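Local coordinates for protein amino acid amide racemase (Ochrobactrum anthropi, PDB 6GIO) that belongs to the class-III aminotransferase family of PLP-dependent proteins and binds pyridoxal-5'-phosphate as part of a two-subunit assembly, at residues C[125-130]-C[281-286]; C[331-336]-C[353-358]; C[248-253]-C[312-317]. All blocks are in the same frame, centred on the assembly; numbering follows the deposited sequence.

Contact 1. Residues C[125-130]-C[281-286]; sequences AATKRS and PQWVMD
W283 reaches from helix 282-285 across to the last turn of helix 112-127, where A126 and T127 receive it. Starting at CB, a chi1 of 73° places CG between the backbone N and the carbonyl carbon, folding the indole back along its own helix. One ring face therefore lies over the neighbouring V284, whose CG2 sits 3.7 Å above the W283 ring plane. Further out, the ring meets A126 edge-on, its CZ3 3.5 Å from A126 O, which lies near the ring plane, while CH2 comes obliquely to T127 CG2 at 4.2 Å. The surface joined here belongs to the large cofactor-binding domain of the fold: helix 112-127 starts at the pyridoxal-5'-phosphate pocket, and P281 closes strand 276-281 of the mixed sheet that also holds strand 234-238, whose L234 is touched by T127, W283 and V284. Beside the indole, A126 CB points at the other helix and rests 3.9 Å from V284 CA, with V284 CG1 at 4.2 Å from A126 CB. These two residues bring the backbones within 5.4 Å, CA to CA. T127 OG1 is hydrogen-bonded to L123 O and accepts from R129 N at 3.1 Å in an ST turn.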
loop_
_atom_site.group_PDB
_atom_site.type_symbol
_atom_site.label_atom_id
_atom_site.label_comp_id
_atom_site.label_asym_id
_atom_site.label_seq_id
_atom_site.Cartn_x
_atom_site.Cartn_y
_atom_site.Cartn_z
ATOM N N ALA C 125 14.988 -3.895 13.816
ATOM C CA ALA C 125 16.301 -3.544 13.284
ATOM C C ALA C 125 16.957 -2.500 14.167
ATOM O O ALA C 125 18.104 -2.659 14.505
ATOM C CB ALA C 125 16.211 -3.052 11.838
ATOM N N ALA C 126 16.215 -1.470 14.604
ATOM C CA ALA C 126 16.838 -0.352 15.344
ATOM C C ALA C 126 17.150 -0.702 16.790
ATOM O O ALA C 126 18.167 -0.242 17.367
ATOM C CB ALA C 126 15.935 0.873 15.281
ATOM N N THR C 127 16.270 -1.498 17.393
ATOM C CA THR C 127 16.442 -1.925 18.799
ATOM C C THR C 127 17.434 -3.061 18.958
ATOM O O THR C 127 18.009 -3.251 20.053
ATOM C CB THR C 127 15.119 -2.406 19.447
ATOM O OG1 THR C 127 14.608 -3.567 18.775
ATOM C CG2 THR C 127 14.065 -1.267 19.448
ATOM N N LYS C 128 17.579 -3.837 17.889
ATOM C CA LYS C 128 18.351 -5.091 17.880
ATOM C C LYS C 128 17.756 -6.126 18.825
ATOM O O LYS C 128 18.454 -6.974 19.359
ATOM C CB LYS C 128 19.844 -4.851 18.183
ATOM C CG LYS C 128 20.453 -3.934 17.149
ATOM C CD LYS C 128 21.810 -3.400 17.554
ATOM C CE LYS C 128 22.340 -2.518 16.436
ATOM N NZ LYS C 128 23.807 -2.338 16.542
ATOM N N ARG C 129 16.453 -6.037 19.008
ATOM C CA ARG C 129 15.695 -7.019 19.737
ATOM C C ARG C 129 14.674 -7.655 18.776
ATOM O O ARG C 129 14.159 -7.005 17.924
ATOM C CB ARG C 129 14.985 -6.321 20.875
ATOM C CG ARG C 129 15.888 -5.540 21.824
ATOM C CD ARG C 129 14.994 -4.861 22.817
ATOM N NE ARG C 129 15.682 -4.130 23.862
ATOM C CZ ARG C 129 15.123 -3.749 24.996
ATOM N NH1 ARG C 129 13.853 -4.067 25.273
ATOM N NH2 ARG C 129 15.852 -3.087 25.879
ATOM N N SER C 130 14.387 -8.929 18.940
ATOM C CA SER C 130 13.647 -9.690 17.953
ATOM C C SER C 130 12.223 -10.013 18.359
ATOM O O SER C 130 11.401 -10.396 17.514
ATOM C CB SER C 130 14.426 -11.004 17.676
ATOM O OG SER C 130 14.627 -11.738 18.901
ATOM N N PRO C 281 10.452 8.004 17.157
ATOM C CA PRO C 281 11.607 8.806 17.574
ATOM C C PRO C 281 12.673 8.760 16.455
ATOM O O PRO C 281 12.707 7.793 15.684
ATOM C CB PRO C 281 12.103 8.123 18.864
ATOM C CG PRO C 281 11.386 6.837 18.970
ATOM C CD PRO C 281 10.370 6.714 17.864
ATOM N N GLN C 282 13.520 9.786 16.369
ATOM C CA GLN C 282 14.488 9.888 15.260
ATOM C C GLN C 282 15.501 8.735 15.204
ATOM O O GLN C 282 15.827 8.213 14.135
ATOM C CB GLN C 282 15.227 11.232 15.292
ATOM C CG GLN C 282 16.199 11.361 14.136
ATOM C CD GLN C 282 16.989 12.627 14.167
ATOM O OE1 GLN C 282 17.264 13.188 15.243
ATOM N NE2 GLN C 282 17.373 13.109 12.971
ATOM N N TRP C 283 15.966 8.299 16.360
ATOM C CA TRP C 283 16.975 7.255 16.382
ATOM C C TRP C 283 16.435 5.958 15.770
ATOM O O TRP C 283 17.180 5.226 15.178
ATOM C CB TRP C 283 17.552 7.039 17.794
ATOM C CG TRP C 283 16.655 6.347 18.807
ATOM C CD1 TRP C 283 15.774 6.933 19.671
ATOM C CD2 TRP C 283 16.593 4.951 19.074
ATOM N NE1 TRP C 283 15.151 5.986 20.424
ATOM C CE2 TRP C 283 15.649 4.761 20.088
ATOM C CE3 TRP C 283 17.254 3.841 18.558
ATOM C CZ2 TRP C 283 15.343 3.496 20.595
ATOM C CZ3 TRP C 283 16.932 2.589 19.042
ATOM C CH2 TRP C 283 15.986 2.428 20.053
ATOM N N VAL C 284 15.141 5.709 15.858
ATOM C CA VAL C 284 14.536 4.563 15.150
ATOM C C VAL C 284 14.264 4.887 13.681
ATOM O O VAL C 284 14.599 4.100 12.785
ATOM C CB VAL C 284 13.190 4.181 15.808
ATOM C CG1 VAL C 284 12.445 3.110 15.002
ATOM C CG2 VAL C 284 13.414 3.763 17.246
ATOM N N MET C 285 13.641 6.037 13.445
ATOM C CA MET C 285 13.055 6.354 12.152
ATOM C C MET C 285 14.117 6.667 11.093
ATOM O O MET C 285 13.912 6.458 9.883
ATOM C CB MET C 285 12.040 7.488 12.299
ATOM C CG MET C 285 10.889 7.149 13.213
ATOM S SD MET C 285 9.875 5.736 12.669
ATOM C CE MET C 285 9.276 6.306 11.097
ATOM N N ASP C 286 15.267 7.142 11.565
ATOM C CA ASP C 286 16.431 7.362 10.716
ATOM C C ASP C 286 17.430 6.203 10.773
ATOM O O ASP C 286 18.600 6.406 10.478
ATOM C CB ASP C 286 17.155 8.649 11.125
ATOM C CG ASP C 286 16.429 9.890 10.692
ATOM O OD1 ASP C 286 15.348 9.791 10.026
ATOM O OD2 ASP C 286 16.952 10.986 11.044
#

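Contact 2. Residues C[331-336]-C[353-358]; sequences DRLRRL and IGVDLV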
loop_
_atom_site.group_PDB
_atom_site.type_symbol
_atom_site.label_atom_id
_atom_site.label_comp_id
_atom_site.label_asym_id
_atom_site.label_seq_id
_atom_site.Cartn_x
_atom_site.Cartn_y
_atom_site.Cartn_z
ATOM N N ASP C 331 -26.584 6.118 23.122
ATOM C CA ASP C 331 -27.731 6.047 24.033
ATOM C C ASP C 331 -29.002 5.590 23.344
ATOM O O ASP C 331 -29.705 4.758 23.911
ATOM C CB ASP C 331 -27.917 7.372 24.773
ATOM C CG ASP C 331 -26.831 7.598 25.802
ATOM O OD1 ASP C 331 -26.283 6.574 26.311
ATOM O OD2 ASP C 331 -26.538 8.775 26.118
ATOM N N ARG C 332 -29.255 6.058 22.118
ATOM C CA ARG C 332 -30.371 5.512 21.295
ATOM C C ARG C 332 -30.242 4.004 21.176
ATOM O O ARG C 332 -31.165 3.268 21.428
ATOM C CB ARG C 332 -30.436 6.140 19.891
ATOM C CG ARG C 332 -30.770 7.627 19.881
ATOM C CD ARG C 332 -32.235 7.938 20.235
ATOM N NE ARG C 332 -33.167 7.159 19.403
ATOM C CZ ARG C 332 -33.656 7.541 18.222
ATOM N NH1 ARG C 332 -33.346 8.726 17.724
ATOM N NH2 ARG C 332 -34.464 6.748 17.534
ATOM N N LEU C 333 -29.056 3.539 20.806
ATOM C CA LEU C 333 -28.828 2.116 20.658
ATOM C C LEU C 333 -29.039 1.353 21.956
ATOM O O LEU C 333 -29.729 0.341 21.977
ATOM C CB LEU C 333 -27.435 1.880 20.072
ATOM C CG LEU C 333 -27.266 2.342 18.629
ATOM C CD1 LEU C 333 -25.790 2.374 18.256
ATOM C CD2 LEU C 333 -28.043 1.428 17.687
ATOM N N ARG C 334 -28.488 1.837 23.053
ATOM C CA ARG C 334 -28.749 1.193 24.350
ATOM C C ARG C 334 -30.225 1.017 24.680
ATOM O O ARG C 334 -30.647 -0.059 25.110
ATOM C CB ARG C 334 -28.138 1.979 25.497
ATOM C CG ARG C 334 -26.745 1.574 25.773
ATOM C CD ARG C 334 -26.124 2.298 26.961
ATOM N NE ARG C 334 -24.694 2.297 26.682
ATOM C CZ ARG C 334 -23.992 3.319 26.205
ATOM N NH1 ARG C 334 -24.541 4.511 26.023
ATOM N NH2 ARG C 334 -22.707 3.146 25.956
ATOM N N ARG C 335 -31.003 2.082 24.522
ATOM C CA ARG C 335 -32.436 2.019 24.822
ATOM C C ARG C 335 -33.164 0.979 23.943
ATOM O O ARG C 335 -34.190 0.430 24.353
ATOM C CB ARG C 335 -33.098 3.397 24.710
ATOM C CG ARG C 335 -32.673 4.430 25.754
ATOM C CD ARG C 335 -33.604 5.650 25.715
ATOM N NE ARG C 335 -35.017 5.204 25.670
ATOM C CZ ARG C 335 -35.948 5.392 26.620
ATOM N NH1 ARG C 335 -35.709 6.086 27.729
ATOM N NH2 ARG C 335 -37.161 4.892 26.438
ATOM N N LEU C 336 -32.614 0.653 22.775
ATOM C CA LEU C 336 -33.190 -0.399 21.957
ATOM C C LEU C 336 -33.109 -1.772 22.630
ATOM O O LEU C 336 -33.854 -2.700 22.249
ATOM C CB LEU C 336 -32.555 -0.450 20.563
ATOM C CG LEU C 336 -32.728 0.826 19.701
ATOM C CD1 LEU C 336 -32.007 0.648 18.385
ATOM C CD2 LEU C 336 -34.192 1.201 19.439
ATOM N N ILE C 353 -18.376 2.659 17.643
ATOM C CA ILE C 353 -19.411 2.048 18.427
ATOM C C ILE C 353 -19.656 0.633 18.011
ATOM O O ILE C 353 -19.815 0.358 16.823
ATOM C CB ILE C 353 -20.743 2.864 18.304
ATOM C CG1 ILE C 353 -20.550 4.222 18.963
ATOM C CG2 ILE C 353 -21.906 2.125 18.951
ATOM C CD1 ILE C 353 -21.503 5.294 18.443
ATOM N N GLY C 354 -19.717 -0.249 19.011
ATOM C CA GLY C 354 -20.033 -1.662 18.790
ATOM C C GLY C 354 -21.293 -2.079 19.511
ATOM O O GLY C 354 -21.525 -1.656 20.637
ATOM N N VAL C 355 -22.087 -2.920 18.861
ATOM C CA VAL C 355 -23.252 -3.531 19.484
ATOM C C VAL C 355 -23.142 -5.055 19.535
ATOM O O VAL C 355 -23.253 -5.728 18.519
ATOM C CB VAL C 355 -24.549 -3.126 18.735
ATOM C CG1 VAL C 355 -25.775 -3.723 19.426
ATOM C CG2 VAL C 355 -24.674 -1.612 18.681
ATOM N N ASP C 356 -22.960 -5.614 20.734
ATOM C CA ASP C 356 -22.687 -7.033 20.899
ATOM C C ASP C 356 -24.001 -7.867 20.938
ATOM O O ASP C 356 -24.817 -7.723 21.859
ATOM C CB ASP C 356 -21.890 -7.202 22.189
ATOM C CG ASP C 356 -21.274 -8.547 22.295
ATOM O OD1 ASP C 356 -22.003 -9.536 22.072
ATOM O OD2 ASP C 356 -20.053 -8.598 22.535
ATOM N N LEU C 357 -24.237 -8.685 19.925
ATOM C CA LEU C 357 -25.446 -9.462 19.839
ATOM C C LEU C 357 -25.269 -10.802 20.553
ATOM O O LEU C 357 -24.265 -11.498 20.353
ATOM C CB LEU C 357 -25.814 -9.728 18.380
ATOM C CG LEU C 357 -25.896 -8.497 17.506
ATOM C CD1 LEU C 357 -26.256 -8.880 16.106
ATOM C CD2 LEU C 357 -26.920 -7.512 18.049
ATOM N N VAL C 358 -26.230 -11.140 21.401
ATOM C CA VAL C 358 -26.142 -12.352 22.227
ATOM C C VAL C 358 -27.398 -13.213 22.086
ATOM O O VAL C 358 -28.498 -12.696 22.030
ATOM C CB VAL C 358 -25.941 -12.018 23.695
ATOM C CG1 VAL C 358 -24.605 -11.294 23.924
ATOM C CG2 VAL C 358 -27.099 -11.186 24.243
#
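L333 on helix 331-336 meets I353 and V355 of strand 352-357 through apolar contact alone. A single methyl does the touching: L333 CD1 lies 4.0 Å from I353 CG2 and 4.2 Å from V355 CG2, bridging two residues of the same strand face, with G354 between them. A chi1 of -68° sets L333 CG anti to the carbonyl carbon, and chi2 of 166° brings CD1 to the strand. Its chain crosses I353 and V355 at a slant, each offering its CG2. The backbones stay apart, 8.0 Å between the CA atoms of L333 and V355, and all three touching residues are buried. Charged groups lie off this patch. R334 NH1 and D331 OD1 form a salt bridge of 2.7 Å along the helix, the carboxylate at the guanidinium edge, but the N-H points poorly (120°) and the hydrogen bond is weak. R332 is paired with D410, and D356 OD2 has two arginine partners, R347 and R174. In the mixed sheet, strand 352-357 runs between strands 395-398 and 343-349, antiparallel to both; helix 318-339 packs on this sheet, with L333 also touching V346 of strand 343-349 and V416 of helix 406-424.

Contact 3. Residues C[248-253]-C[312-317]; sequences GLMHCF and TIERQG
M250 and I313 mark the nearest backbone approach, 8.6 Å between their CA atoms, a distance spanned by side chains. Residues 248-253 form a loop that passes into a 3-10 turn at C252 and F253; 312-317 is the last turn of helix 300-315 and the two residues after it. There Q316 N still bonds to T312 O at 2.9 Å, although Q316 is the first residue to leave helical backbone angles, and G317, with a positive phi of 52°, is the C-prime residue of a Schellman motif. Its weak inner bond runs from G317 N to E314 O at 3.3 Å, and the outer one from the N of the following residue to I313 O. G317 is also the N-cap of helix 318-339, so the chain turns directly from one helix into the next.

Across the contact M250 does the reaching. Its CG is anti to the backbone N (chi1 -179°) and lies 3.8 Å above one face of the H251 ring, toward the rim; bends at chi2 and chi3 then carry the thioether to the helix. CE of M250 lodges beside I313 CG2 at 3.9 Å and is also 3.9 Å from E314 CG, while M250 SD stays 4.0 Å from I313 CG2. E314 thus offers its aliphatic part to the methyl, and its carboxylate is held by a salt bridge to R96.

Helix 85-97 flanks the contact: its I97 touches both M250 and E314, and I97 O accepts from H251 NE2. Farther along the loop, E239, between the cofactor-pocket residues D238 and V240, takes C252 N and F253 N on its two carboxylate oxygens, tying this loop to the end of strand 234-238.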
loop_
_atom_site.group_PDB
_atom_site.type_symbol
_atom_site.label_atom_id
_atom_site.label_comp_id
_atom_site.label_asym_id
_atom_site.label_seq_id
_atom_site.Cartn_x
_atom_site.Cartn_y
_atom_site.Cartn_z
ATOM N N GLY C 248 -13.650 11.197 20.578
ATOM C CA GLY C 248 -13.924 12.342 21.429
ATOM C C GLY C 248 -12.655 13.079 21.836
ATOM O O GLY C 248 -12.721 14.122 22.467
ATOM N N LEU C 249 -11.493 12.520 21.519
ATOM C CA LEU C 249 -10.214 13.227 21.689
ATOM C C LEU C 249 -9.484 12.964 20.397
ATOM O O LEU C 249 -9.890 12.082 19.642
ATOM C CB LEU C 249 -9.419 12.708 22.883
ATOM C CG LEU C 249 -9.938 12.936 24.315
ATOM C CD1 LEU C 249 -9.146 12.049 25.274
ATOM C CD2 LEU C 249 -9.821 14.393 24.756
ATOM N N MET C 250 -8.425 13.717 20.132
ATOM C CA MET C 250 -7.768 13.629 18.842
ATOM C C MET C 250 -7.238 12.204 18.660
ATOM O O MET C 250 -7.479 11.570 17.635
ATOM C CB MET C 250 -6.648 14.675 18.717
ATOM C CG MET C 250 -5.920 14.637 17.355
ATOM S SD MET C 250 -6.991 14.905 15.893
ATOM C CE MET C 250 -6.738 16.659 15.614
ATOM N N HIS C 251 -6.549 11.694 19.677
ATOM C CA HIS C 251 -6.040 10.311 19.649
ATOM C C HIS C 251 -6.691 9.451 20.711
ATOM O O HIS C 251 -6.772 9.849 21.887
ATOM C CB HIS C 251 -4.533 10.289 19.860
ATOM C CG HIS C 251 -3.796 11.251 18.995
ATOM N ND1 HIS C 251 -3.707 11.095 17.626
ATOM C CD2 HIS C 251 -3.098 12.375 19.305
ATOM C CE1 HIS C 251 -3.007 12.100 17.130
ATOM N NE2 HIS C 251 -2.626 12.890 18.126
ATOM N N CYS C 252 -7.146 8.263 20.312
ATOM C CA CYS C 252 -7.800 7.404 21.270
ATOM C C CYS C 252 -6.906 7.095 22.452
ATOM O O CYS C 252 -7.388 6.860 23.514
ATOM C CB CYS C 252 -8.285 6.112 20.645
ATOM S SG CYS C 252 -9.233 5.077 21.803
ATOM N N PHE C 253 -5.597 7.050 22.269
ATOM C CA PHE C 253 -4.722 6.721 23.420
ATOM C C PHE C 253 -4.729 7.796 24.494
ATOM O O PHE C 253 -4.315 7.523 25.650
ATOM C CB PHE C 253 -3.294 6.421 22.970
ATOM C CG PHE C 253 -2.539 7.601 22.436
ATOM C CD1 PHE C 253 -1.872 8.474 23.301
ATOM C CD2 PHE C 253 -2.383 7.794 21.060
ATOM C CE1 PHE C 253 -1.131 9.530 22.805
ATOM C CE2 PHE C 253 -1.598 8.838 20.561
ATOM C CZ PHE C 253 -0.985 9.704 21.433
ATOM N N THR C 312 -9.745 20.127 8.843
ATOM C CA THR C 312 -11.174 20.123 9.109
ATOM C C THR C 312 -11.525 19.642 10.506
ATOM O O THR C 312 -12.367 20.224 11.204
ATOM C CB THR C 312 -11.867 19.219 8.098
ATOM O OG1 THR C 312 -11.546 19.684 6.792
ATOM C CG2 THR C 312 -13.321 19.223 8.287
ATOM N N ILE C 313 -10.862 18.578 10.936
ATOM C CA ILE C 313 -11.075 18.026 12.275
ATOM C C ILE C 313 -10.686 19.023 13.370
ATOM O O ILE C 313 -11.401 19.132 14.368
ATOM C CB ILE C 313 -10.318 16.659 12.447
ATOM C CG1 ILE C 313 -11.038 15.536 11.677
ATOM C CG2 ILE C 313 -10.224 16.226 13.900
ATOM C CD1 ILE C 313 -10.113 14.379 11.392
ATOM N N GLU C 314 -9.561 19.720 13.224
ATOM C CA GLU C 314 -9.191 20.748 14.210
ATOM C C GLU C 314 -10.136 21.957 14.115
ATOM O O GLU C 314 -10.623 22.424 15.125
ATOM C CB GLU C 314 -7.766 21.283 14.009
ATOM C CG GLU C 314 -6.643 20.268 14.162
ATOM C CD GLU C 314 -5.271 20.843 13.772
ATOM O OE1 GLU C 314 -4.682 21.574 14.607
ATOM O OE2 GLU C 314 -4.767 20.559 12.646
ATOM N N ARG C 315 -10.394 22.454 12.901
ATOM C CA ARG C 315 -11.141 23.703 12.729
ATOM C C ARG C 315 -12.595 23.574 13.152
ATOM O O ARG C 315 -13.126 24.441 13.845
ATOM C CB ARG C 315 -11.059 24.212 11.278
ATOM C CG ARG C 315 -9.780 24.992 10.965
ATOM C CD ARG C 315 -9.716 25.445 9.503
ATOM N NE ARG C 315 -10.677 26.496 9.167
ATOM C CZ ARG C 315 -10.564 27.789 9.502
ATOM N NH1 ARG C 315 -9.522 28.242 10.207
ATOM N NH2 ARG C 315 -11.517 28.641 9.137
ATOM N N GLN C 316 -13.253 22.504 12.719
ATOM C CA GLN C 316 -14.638 22.297 13.056
ATOM C C GLN C 316 -14.828 21.615 14.424
ATOM O O GLN C 316 -15.938 21.270 14.754
ATOM C CB GLN C 316 -15.320 21.486 11.948
ATOM C CG GLN C 316 -15.227 22.135 10.578
ATOM C CD GLN C 316 -16.140 21.489 9.527
ATOM O OE1 GLN C 316 -17.035 20.707 9.838
ATOM N NE2 GLN C 316 -15.916 21.839 8.268
ATOM N N GLY C 317 -13.769 21.411 15.215
ATOM C CA GLY C 317 -13.891 20.704 16.483
ATOM C C GLY C 317 -14.599 19.332 16.393
ATOM O O GLY C 317 -15.543 19.063 17.149
#

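Contacts 1 and 2 lie on opposite sides of the chain's centre, their centres 42 Å apart; contact 3 is 29 Å from contact 1 and 24 Å from contact 2, centre to centre, and none touches another. Along the chain the segments of contacts 1 and 3 alternate, and contact 2 follows both. Helices 282-285, 300-315 and 318-339, consecutive in the chain, each supply one segment. Contact 1 flanks the mixed sheet that includes strand 234-238, contact 2 packs a helix on the other mixed sheet, and contact 3 joins the loop after strand 234-238 to the end of helix 300-315. In sequence, the pocket lysine K267 lies between segments 248-253 and 281-286, so contacts 1 and 3 bracket part of the cofactor-binding region.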